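Local coordinates for uncharacterized protein (Parabacteroides merdae, PDB 4R7F) that is of unknown function but carries a domain related to the type 9 secretion system plug protein and folds into three immunoglobulin-like beta-sandwich domains, at residues Thr51-Asn56 with Ile118-Glu123; Ile183-Asp188 with Leu216-Gly221; Met227-Asn232 with Gly342-Gln347. All blocks are in the same frame, centred on the assembly; numbering follows the deposited sequence.

Contact 1: Thr51-Asn56 with Ile118-Glu123; sequences TRYAYN and IQVYNE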
loop_
_atom_site.group_PDB
_atom_site.type_symbol
_atom_site.label_atom_id
_atom_site.label_comp_id
_atom_site.label_asym_id
_atom_site.label_seq_id
_atom_site.Cartn_x
_atom_site.Cartn_y
_atom_site.Cartn_z
ATOM N N THR A 51 -33.236 1.676 -22.333
ATOM C CA THR A 51 -33.971 2.670 -21.590
ATOM C C THR A 51 -33.129 3.930 -21.630
ATOM O O THR A 51 -31.899 3.852 -21.606
ATOM C CB THR A 51 -34.132 2.182 -20.143
ATOM O OG1 THR A 51 -34.885 0.968 -20.142
ATOM C CG2 THR A 51 -34.819 3.215 -19.260
ATOM N N ARG A 52 -33.779 5.086 -21.709
ATOM C CA ARG A 52 -33.068 6.368 -21.749
ATOM C C ARG A 52 -32.903 6.886 -20.331
ATOM O O ARG A 52 -33.890 7.251 -19.695
ATOM C CB ARG A 52 -33.844 7.409 -22.572
ATOM C CG ARG A 52 -33.949 7.107 -24.058
ATOM C CD ARG A 52 -32.682 7.481 -24.815
ATOM N NE ARG A 52 -32.694 8.881 -25.238
ATOM C CZ ARG A 52 -31.809 9.435 -26.066
ATOM N NH1 ARG A 52 -30.810 8.722 -26.581
ATOM N NH2 ARG A 52 -31.920 10.721 -26.379
ATOM N N TYR A 53 -31.669 6.903 -19.825
ATOM C CA TYR A 53 -31.423 7.515 -18.523
ATOM C C TYR A 53 -30.700 8.838 -18.687
ATOM O O TYR A 53 -29.822 8.975 -19.537
ATOM C CB TYR A 53 -30.575 6.625 -17.617
ATOM C CG TYR A 53 -31.123 5.251 -17.337
ATOM C CD1 TYR A 53 -32.229 5.068 -16.515
ATOM C CD2 TYR A 53 -30.478 4.111 -17.831
ATOM C CE1 TYR A 53 -32.713 3.785 -16.230
ATOM C CE2 TYR A 53 -30.948 2.828 -17.543
ATOM C CZ TYR A 53 -32.068 2.671 -16.761
ATOM O OH TYR A 53 -32.531 1.395 -16.524
ATOM N N ALA A 54 -31.074 9.794 -17.845
ATOM C CA ALA A 54 -30.441 11.093 -17.783
ATOM C C ALA A 54 -30.029 11.432 -16.326
ATOM O O ALA A 54 -30.555 10.863 -15.381
ATOM C CB ALA A 54 -31.413 12.139 -18.319
ATOM N N TYR A 55 -29.116 12.378 -16.138
ATOM C CA TYR A 55 -28.660 12.720 -14.774
ATOM C C TYR A 55 -28.645 14.213 -14.454
ATOM O O TYR A 55 -28.564 15.035 -15.350
ATOM C CB TYR A 55 -27.265 12.143 -14.530
ATOM C CG TYR A 55 -26.189 12.719 -15.410
ATOM C CD1 TYR A 55 -25.999 12.232 -16.697
ATOM C CD2 TYR A 55 -25.341 13.723 -14.958
ATOM C CE1 TYR A 55 -25.014 12.737 -17.520
ATOM C CE2 TYR A 55 -24.337 14.232 -15.779
ATOM C CZ TYR A 55 -24.187 13.736 -17.068
ATOM O OH TYR A 55 -23.224 14.210 -17.928
ATOM N N ASN A 56 -28.750 14.523 -13.157
ATOM C CA ASN A 56 -28.498 15.847 -12.606
ATOM C C ASN A 56 -27.293 15.856 -11.668
ATOM O O ASN A 56 -27.067 14.903 -10.913
ATOM C CB ASN A 56 -29.678 16.338 -11.762
ATOM C CG ASN A 56 -30.974 16.341 -12.512
ATOM O OD1 ASN A 56 -31.047 16.660 -13.700
ATOM N ND2 ASN A 56 -32.020 16.000 -11.807
ATOM N N ILE A 118 -24.659 12.701 -8.073
ATOM C CA ILE A 118 -25.204 12.490 -9.403
ATOM C C ILE A 118 -26.492 11.714 -9.265
ATOM O O ILE A 118 -26.463 10.554 -8.866
ATOM C CB ILE A 118 -24.231 11.692 -10.296
ATOM C CG1 ILE A 118 -22.920 12.443 -10.465
ATOM C CG2 ILE A 118 -24.840 11.444 -11.652
ATOM C CD1 ILE A 118 -23.071 13.914 -10.795
ATOM N N GLN A 119 -27.626 12.334 -9.581
ATOM C CA GLN A 119 -28.906 11.638 -9.451
ATOM C C GLN A 119 -29.332 11.239 -10.832
ATOM O O GLN A 119 -29.326 12.064 -11.721
ATOM C CB GLN A 119 -29.944 12.526 -8.825
ATOM C CG GLN A 119 -29.428 13.177 -7.586
ATOM C CD GLN A 119 -30.497 13.366 -6.569
ATOM O OE1 GLN A 119 -31.214 14.369 -6.567
ATOM N NE2 GLN A 119 -30.618 12.392 -5.686
ATOM N N VAL A 120 -29.646 9.962 -11.014
ATOM C CA VAL A 120 -30.012 9.433 -12.315
ATOM C C VAL A 120 -31.489 9.060 -12.311
ATOM O O VAL A 120 -32.071 8.729 -11.278
ATOM C CB VAL A 120 -29.121 8.255 -12.727
ATOM C CG1 VAL A 120 -29.560 7.673 -14.067
ATOM C CG2 VAL A 120 -27.655 8.708 -12.767
ATOM N N TYR A 121 -32.107 9.189 -13.473
ATOM C CA TYR A 121 -33.537 8.910 -13.623
ATOM C C TYR A 121 -33.791 8.470 -15.043
ATOM O O TYR A 121 -32.958 8.712 -15.949
ATOM C CB TYR A 121 -34.389 10.168 -13.279
ATOM C CG TYR A 121 -34.023 11.417 -14.068
ATOM C CD1 TYR A 121 -34.619 11.695 -15.304
ATOM C CD2 TYR A 121 -33.048 12.312 -13.602
ATOM C CE1 TYR A 121 -34.274 12.832 -16.031
ATOM C CE2 TYR A 121 -32.693 13.444 -14.338
ATOM C CZ TYR A 121 -33.314 13.696 -15.545
ATOM O OH TYR A 121 -32.983 14.813 -16.266
ATOM N N ASN A 122 -34.931 7.810 -15.229
ATOM C CA ASN A 122 -35.464 7.513 -16.547
ATOM C C ASN A 122 -35.994 8.805 -17.159
ATOM O O ASN A 122 -36.777 9.490 -16.497
ATOM C CB ASN A 122 -36.614 6.534 -16.385
ATOM C CG ASN A 122 -37.030 5.907 -17.692
ATOM O OD1 ASN A 122 -37.062 6.552 -18.762
ATOM N ND2 ASN A 122 -37.348 4.634 -17.620
ATOM N N GLU A 123 -35.583 9.145 -18.392
ATOM C CA GLU A 123 -36.017 10.407 -19.041
ATOM C C GLU A 123 -37.530 10.617 -19.004
ATOM O O GLU A 123 -37.977 11.747 -18.821
ATOM C CB GLU A 123 -35.551 10.497 -20.491
ATOM C CG GLU A 123 -34.095 10.892 -20.654
ATOM C CD GLU A 123 -33.736 11.319 -22.071
ATOM O OE1 GLU A 123 -34.269 10.745 -23.057
ATOM O OE2 GLU A 123 -32.897 12.232 -22.193
#
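Ala54 and Tyr121 bond to each other twice through their backbones, as do Asn56 and Gln119, the mark of hydrogen-bonded pairs in an antiparallel sheet. Ala54 N reaches Tyr121 O at 2.9 Å and Ala54 O takes Tyr121 N at 3.0 Å; one residue past the strand end, Glu123 N still gives Arg52 O a nearly straight bond. The non-hydrogen-bonded pair between them, Tyr55 with Val120, brings its CA atoms to 4.3 Å, and CA-H...O contacts fill the spaces, as from Val120 CA to Ala54 O.

Strands 53-60 and 114-122 are neighbours in one sheet of an immunoglobulin-like beta-sandwich, in the region related to the plug protein's first domain. Strand 129-138 bonds along the far edge of 114-122, while Tyr55 also lies against Leu101 and Leu103 of the other sheet.

Among the side-chain packing contacts, Tyr121 CG sits between backbone N and carbonyl carbon (chi1 55°), which brings the ring over Ala54 across the strands. One ring face lies under Ala54 O, and Ala54 CB is 3.7 Å from Tyr121 CZ. Beside Val120, whose CG1 meets Tyr53 CB at 3.8 Å, Ile118 runs alongside Tyr55 and sets CG2 against Tyr55 CB.

Charge enters at the strand end. Arg52 NE meets Glu123 OE1 at 3.3 Å in a salt bridge, from above the carboxylate, with the two planes 75° apart. Arg52 is poorly ordered, so the bridge is probably weak or only partly populated; Glu123 OE2 is hydrogen-bonded to Thr82 OG1.

Contact 2: Ile183-Asp188 with Leu216-Gly221; sequences IFVYQD and LIFPAG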
loop_
_atom_site.group_PDB
_atom_site.type_symbol
_atom_site.label_atom_id
_atom_site.label_comp_id
_atom_site.label_asym_id
_atom_site.label_seq_id
_atom_site.Cartn_x
_atom_site.Cartn_y
_atom_site.Cartn_z
ATOM N N ILE A 183 -13.782 18.528 8.983
ATOM C CA ILE A 183 -13.024 17.316 8.670
ATOM C C ILE A 183 -13.928 16.089 8.775
ATOM O O ILE A 183 -14.622 15.914 9.762
ATOM C CB ILE A 183 -11.890 17.103 9.696
ATOM C CG1 ILE A 183 -11.163 18.434 10.011
ATOM C CG2 ILE A 183 -10.955 15.978 9.239
ATOM C CD1 ILE A 183 -9.898 18.680 9.263
ATOM N N PHE A 184 -13.878 15.216 7.784
ATOM C CA PHE A 184 -14.543 13.921 7.870
ATOM C C PHE A 184 -13.522 12.839 7.676
ATOM O O PHE A 184 -12.682 12.930 6.767
ATOM C CB PHE A 184 -15.625 13.777 6.804
ATOM C CG PHE A 184 -16.849 14.573 7.118
ATOM C CD1 PHE A 184 -16.847 15.928 6.971
ATOM C CD2 PHE A 184 -17.964 13.964 7.661
ATOM C CE1 PHE A 184 -17.963 16.682 7.302
ATOM C CE2 PHE A 184 -19.092 14.710 7.988
ATOM C CZ PHE A 184 -19.084 16.074 7.807
ATOM N N VAL A 185 -13.610 11.820 8.532
ATOM C CA VAL A 185 -12.756 10.649 8.463
ATOM C C VAL A 185 -13.592 9.381 8.298
ATOM O O VAL A 185 -14.495 9.107 9.072
ATOM C CB VAL A 185 -11.861 10.584 9.720
ATOM C CG1 VAL A 185 -10.985 9.363 9.677
ATOM C CG2 VAL A 185 -11.000 11.842 9.797
ATOM N N TYR A 186 -13.284 8.596 7.278
ATOM C CA TYR A 186 -14.083 7.431 6.960
ATOM C C TYR A 186 -13.221 6.205 7.018
ATOM O O TYR A 186 -12.145 6.183 6.424
ATOM C CB TYR A 186 -14.669 7.559 5.548
ATOM C CG TYR A 186 -15.574 8.751 5.354
ATOM C CD1 TYR A 186 -16.920 8.681 5.663
ATOM C CD2 TYR A 186 -15.103 9.933 4.836
ATOM C CE1 TYR A 186 -17.774 9.760 5.472
ATOM C CE2 TYR A 186 -15.946 11.027 4.654
ATOM C CZ TYR A 186 -17.297 10.924 4.972
ATOM O OH TYR A 186 -18.160 12.001 4.828
ATOM N N GLN A 187 -13.709 5.183 7.716
ATOM C CA GLN A 187 -13.052 3.890 7.755
ATOM C C GLN A 187 -13.649 3.019 6.676
ATOM O O GLN A 187 -14.881 2.926 6.570
ATOM C CB GLN A 187 -13.281 3.221 9.105
ATOM C CG GLN A 187 -12.570 1.908 9.332
ATOM C CD GLN A 187 -12.983 1.239 10.647
ATOM O OE1 GLN A 187 -14.133 1.265 11.015
ATOM N NE2 GLN A 187 -12.029 0.630 11.352
ATOM N N ASP A 188 -12.784 2.392 5.873
ATOM C CA ASP A 188 -13.205 1.456 4.813
ATOM C C ASP A 188 -14.427 1.968 4.024
ATOM O O ASP A 188 -15.370 1.223 3.754
ATOM C CB ASP A 188 -13.442 0.036 5.371
ATOM C CG ASP A 188 -12.212 -0.530 6.084
ATOM O OD1 ASP A 188 -11.096 -0.182 5.679
ATOM O OD2 ASP A 188 -12.352 -1.291 7.071
ATOM N N LEU A 216 -10.959 9.862 17.161
ATOM C CA LEU A 216 -10.273 9.284 16.030
ATOM C C LEU A 216 -9.813 7.869 16.304
ATOM O O LEU A 216 -9.002 7.321 15.554
ATOM C CB LEU A 216 -9.127 10.170 15.568
ATOM C CG LEU A 216 -9.587 11.378 14.774
ATOM C CD1 LEU A 216 -8.409 12.253 14.440
ATOM C CD2 LEU A 216 -10.320 10.972 13.513
ATOM N N ILE A 217 -10.384 7.267 17.343
ATOM C CA ILE A 217 -10.135 5.888 17.681
ATOM C C ILE A 217 -11.315 5.047 17.202
ATOM O O ILE A 217 -12.445 5.240 17.611
ATOM C CB ILE A 217 -9.937 5.695 19.189
ATOM C CG1 ILE A 217 -8.745 6.519 19.665
ATOM C CG2 ILE A 217 -9.667 4.230 19.479
ATOM C CD1 ILE A 217 -8.444 6.382 21.146
ATOM N N PHE A 218 -11.028 4.109 16.322
ATOM C CA PHE A 218 -12.034 3.302 15.658
ATOM C C PHE A 218 -11.891 1.890 16.131
ATOM O O PHE A 218 -10.776 1.466 16.422
ATOM C CB PHE A 218 -11.739 3.275 14.184
ATOM C CG PHE A 218 -12.083 4.525 13.482
ATOM C CD1 PHE A 218 -11.173 5.565 13.411
ATOM C CD2 PHE A 218 -13.282 4.638 12.818
ATOM C CE1 PHE A 218 -11.472 6.733 12.728
ATOM C CE2 PHE A 218 -13.613 5.811 12.153
ATOM C CZ PHE A 218 -12.699 6.863 12.111
ATOM N N PRO A 219 -12.986 1.126 16.152
ATOM C CA PRO A 219 -12.736 -0.323 16.367
ATOM C C PRO A 219 -12.023 -0.926 15.163
ATOM O O PRO A 219 -12.271 -0.520 14.019
ATOM C CB PRO A 219 -14.135 -0.906 16.530
ATOM C CG PRO A 219 -15.042 0.119 15.913
ATOM C CD PRO A 219 -14.414 1.450 16.153
ATOM N N ALA A 220 -11.126 -1.869 15.423
ATOM C CA ALA A 220 -10.207 -2.327 14.400
ATOM C C ALA A 220 -10.828 -3.268 13.401
ATOM O O ALA A 220 -10.347 -3.388 12.257
ATOM C CB ALA A 220 -8.968 -2.942 15.025
ATOM N N GLY A 221 -11.884 -3.967 13.804
ATOM C CA GLY A 221 -12.524 -4.935 12.902
ATOM C C GLY A 221 -11.592 -6.056 12.509
ATOM O O GLY A 221 -10.650 -6.406 13.258
HETATM O O HOH W 1 -14.882 -1.214 12.154
#
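Val185 is the first residue of strand 183-187 to touch the other segment, and it divides its two methyls between two partners. CG2 meets Leu216 CD2 at 3.9 Å, the leucine side chain set roughly perpendicular to it, while CG1 rests 3.9 Å from Phe218 CZ, at the end of the ring. With CG1 anti to the backbone N (chi1 179°), both branches face the opposite strand.

Gln187 carries the polar part. Its chain is extended beyond an anti CG, chi1 -176°, and runs antiparallel to the Phe218 side chain, with CB 4.0 Å from Phe218 CD2. At its end, NE2 donates to Pro219 O at 2.9 Å; the bond is close to straight, 166° at the hydrogen, and the acceptor lies in the amide plane. A water lies 2.8 Å from Gln187 OE1 and also near Pro219 O. Tyr374 OH bonds to NE2 and Asn193 ND2 to OE1, so both ends of this buried amide are held and its rotation is fixed. A leucine in its place would probably leave the carbonyl of Pro219 without its amide donor and Tyr374 OH without that partner.

The axes of strands 183-187 and 217-219 come no nearer than 9.5 Å, too far for backbone pairing: this is face-to-face packing across an immunoglobulin-like beta-sandwich, joining the sheet that holds 181-187 and 373-380 to the one that holds 160-168 and 207-219.

Contact 3: Met227-Asn232 with Gly342-Gln347; sequences MEFLSN and GSYNYQ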
loop_
_atom_site.group_PDB
_atom_site.type_symbol
_atom_site.label_atom_id
_atom_site.label_comp_id
_atom_site.label_asym_id
_atom_site.label_seq_id
_atom_site.Cartn_x
_atom_site.Cartn_y
_atom_site.Cartn_z
HETATM N N MSE A 227 -15.355 -14.284 -1.189
HETATM C CA MSE A 227 -16.197 -15.234 -1.897
HETATM C C MSE A 227 -16.010 -14.907 -3.357
HETATM O O MSE A 227 -15.802 -13.744 -3.697
HETATM C CB MSE A 227 -17.548 -14.842 -1.287
HETATM C CG MSE A 227 -18.789 -15.283 -1.958
HETATM SE SE MSE A 227 -19.252 -14.173 -3.462
HETATM C CE MSE A 227 -20.699 -12.985 -2.912
ATOM N N GLU A 228 -16.058 -15.908 -4.232
ATOM C CA GLU A 228 -15.906 -15.692 -5.683
ATOM C C GLU A 228 -16.736 -16.697 -6.425
ATOM O O GLU A 228 -16.754 -17.870 -6.056
ATOM C CB GLU A 228 -14.483 -15.945 -6.168
ATOM C CG GLU A 228 -13.397 -15.026 -5.664
ATOM C CD GLU A 228 -12.073 -15.285 -6.375
ATOM O OE1 GLU A 228 -12.115 -15.851 -7.491
ATOM O OE2 GLU A 228 -11.003 -14.931 -5.815
ATOM N N PHE A 229 -17.374 -16.260 -7.502
ATOM C CA PHE A 229 -18.105 -17.188 -8.353
ATOM C C PHE A 229 -17.980 -16.752 -9.795
ATOM O O PHE A 229 -18.841 -16.065 -10.344
ATOM C CB PHE A 229 -19.559 -17.380 -7.914
ATOM C CG PHE A 229 -20.406 -16.123 -7.953
ATOM C CD1 PHE A 229 -20.296 -15.145 -6.964
ATOM C CD2 PHE A 229 -21.372 -15.956 -8.942
ATOM C CE1 PHE A 229 -21.103 -14.014 -6.999
ATOM C CE2 PHE A 229 -22.165 -14.821 -8.988
ATOM C CZ PHE A 229 -22.033 -13.843 -8.017
ATOM N N LEU A 230 -16.893 -17.222 -10.400
ATOM C CA LEU A 230 -16.492 -16.838 -11.727
ATOM C C LEU A 230 -17.077 -17.727 -12.820
ATOM O O LEU A 230 -17.014 -17.371 -13.999
ATOM C CB LEU A 230 -14.979 -16.861 -11.821
ATOM C CG LEU A 230 -14.209 -16.038 -10.803
ATOM C CD1 LEU A 230 -12.722 -16.112 -11.137
ATOM C CD2 LEU A 230 -14.693 -14.598 -10.772
ATOM N N SER A 231 -17.648 -18.867 -12.438
ATOM C CA SER A 231 -18.463 -19.649 -13.364
ATOM C C SER A 231 -19.444 -20.518 -12.610
ATOM O O SER A 231 -19.360 -20.623 -11.377
ATOM C CB SER A 231 -17.586 -20.540 -14.257
ATOM O OG SER A 231 -17.255 -21.747 -13.608
ATOM N N ASN A 232 -20.357 -21.143 -13.361
ATOM C CA ASN A 232 -21.231 -22.190 -12.810
ATOM C C ASN A 232 -20.679 -23.638 -12.830
ATOM O O ASN A 232 -21.382 -24.556 -12.437
ATOM C CB ASN A 232 -22.621 -22.181 -13.486
ATOM C CG ASN A 232 -22.561 -22.270 -15.001
ATOM O OD1 ASN A 232 -21.668 -22.861 -15.587
ATOM N ND2 ASN A 232 -23.523 -21.657 -15.637
ATOM N N GLY A 342 -18.275 -12.425 -9.912
ATOM C CA GLY A 342 -17.003 -11.790 -9.579
ATOM C C GLY A 342 -16.455 -12.215 -8.215
ATOM O O GLY A 342 -16.885 -13.231 -7.650
ATOM N N SER A 343 -15.505 -11.425 -7.701
ATOM C CA SER A 343 -14.922 -11.598 -6.357
ATOM C C SER A 343 -15.507 -10.550 -5.460
ATOM O O SER A 343 -15.427 -9.354 -5.769
ATOM C CB SER A 343 -13.391 -11.422 -6.359
ATOM O OG SER A 343 -12.786 -12.233 -7.349
ATOM N N TYR A 344 -16.061 -10.983 -4.336
ATOM C CA TYR A 344 -16.696 -10.060 -3.374
ATOM C C TYR A 344 -16.033 -10.101 -2.007
ATOM O O TYR A 344 -15.788 -11.186 -1.463
ATOM C CB TYR A 344 -18.199 -10.384 -3.236
ATOM C CG TYR A 344 -19.035 -9.955 -4.444
ATOM C CD1 TYR A 344 -19.002 -10.672 -5.654
ATOM C CD2 TYR A 344 -19.881 -8.835 -4.375
ATOM C CE1 TYR A 344 -19.762 -10.274 -6.749
ATOM C CE2 TYR A 344 -20.623 -8.431 -5.463
ATOM C CZ TYR A 344 -20.553 -9.148 -6.653
ATOM O OH TYR A 344 -21.313 -8.726 -7.715
ATOM N N ASN A 345 -15.740 -8.921 -1.456
ATOM C CA ASN A 345 -15.530 -8.783 -0.014
ATOM C C ASN A 345 -16.890 -8.526 0.668
ATOM O O ASN A 345 -17.753 -7.828 0.132
ATOM C CB ASN A 345 -14.657 -7.567 0.334
ATOM C CG ASN A 345 -13.171 -7.716 -0.011
ATOM O OD1 ASN A 345 -12.360 -6.983 0.533
ATOM N ND2 ASN A 345 -12.811 -8.603 -0.912
ATOM N N TYR A 346 -17.040 -8.995 1.896
ATOM C CA TYR A 346 -18.239 -8.740 2.654
ATOM C C TYR A 346 -18.006 -8.988 4.131
ATOM O O TYR A 346 -17.059 -9.652 4.504
ATOM C CB TYR A 346 -19.426 -9.595 2.140
ATOM C CG TYR A 346 -19.343 -11.089 2.430
ATOM C CD1 TYR A 346 -18.586 -11.951 1.644
ATOM C CD2 TYR A 346 -20.055 -11.643 3.481
ATOM C CE1 TYR A 346 -18.555 -13.332 1.922
ATOM C CE2 TYR A 346 -20.016 -13.000 3.762
ATOM C CZ TYR A 346 -19.261 -13.844 2.999
ATOM O OH TYR A 346 -19.273 -15.197 3.318
ATOM N N GLN A 347 -18.891 -8.445 4.961
ATOM C CA GLN A 347 -18.878 -8.719 6.377
ATOM C C GLN A 347 -20.244 -8.426 6.948
ATOM O O GLN A 347 -21.165 -7.931 6.263
ATOM C CB GLN A 347 -17.835 -7.866 7.074
ATOM C CG GLN A 347 -18.212 -6.418 7.112
ATOM C CD GLN A 347 -17.175 -5.524 7.777
ATOM O OE1 GLN A 347 -16.205 -5.980 8.387
ATOM N NE2 GLN A 347 -17.387 -4.223 7.659
#
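A short antiparallel pairing of strand 225-228 with strand 342-352 sets Met227, modelled as selenomethionine, opposite Tyr344. Tyr344 N gives Met227 O a straight bond of 2.8 Å, whereas the return bond from Met227 N to Tyr344 O is weak. Phe229 N then donates to Gly342 O at 3.1 Å, carrying the pairing just beyond the last bridge.

On one face of the sheet, the Met227 side chain bends at chi2 (-80°) and runs alongside Tyr344, bringing CE to 3.6 Å from Tyr344 CB. Its selenium stands 5.1 Å from the ring centroid, 56° off the normal, an oblique Met-aromatic contact. Phe229 CE1 touches Tyr344 CE1 at 4.0 Å, and the Phe229 ring has Gly342 N over one face. Met227 CB approaches the edge of the Tyr346 ring, 3.7 Å from CE1.

These side chains belong to the interior of an immunoglobulin-like beta-sandwich: Val293 and Leu339 of the facing sheet pack on both Met227 and Phe229, while strand 274-276 pairs with 342-352 in the same sheet as 225-228. Tyr344 OH is bonded to Lys340 O and Tyr346 OH to Asp256 OD2.

Glu228 and Ser343 lie on the other face. Ser343 CB packs 3.7 Å from Glu228 CG, and Ser343 OG is bonded to Arg277 NH1.

Overall arrangement
From the N terminus, contact 1 comes first and closes a loop of 61 residues within the first sandwich. Contact 2 then closes one of 27 residues by packing the two sheets of the next sandwich together. Soon after, strand 225-228 follows 207-219 and opens contact 3, whose 109-residue loop returns at strand 342-352 and spans most of the third sandwich. The three run in series, neither nesting nor crossing. Contacts 2 and 3 come within about 6 Å at their nearest atoms without touching, and the nearest atoms of contacts 1 and 2 are about 14 Å apart. Strand 373-380, later than contact 3, returns to pair with strand 181-187 of contact 2.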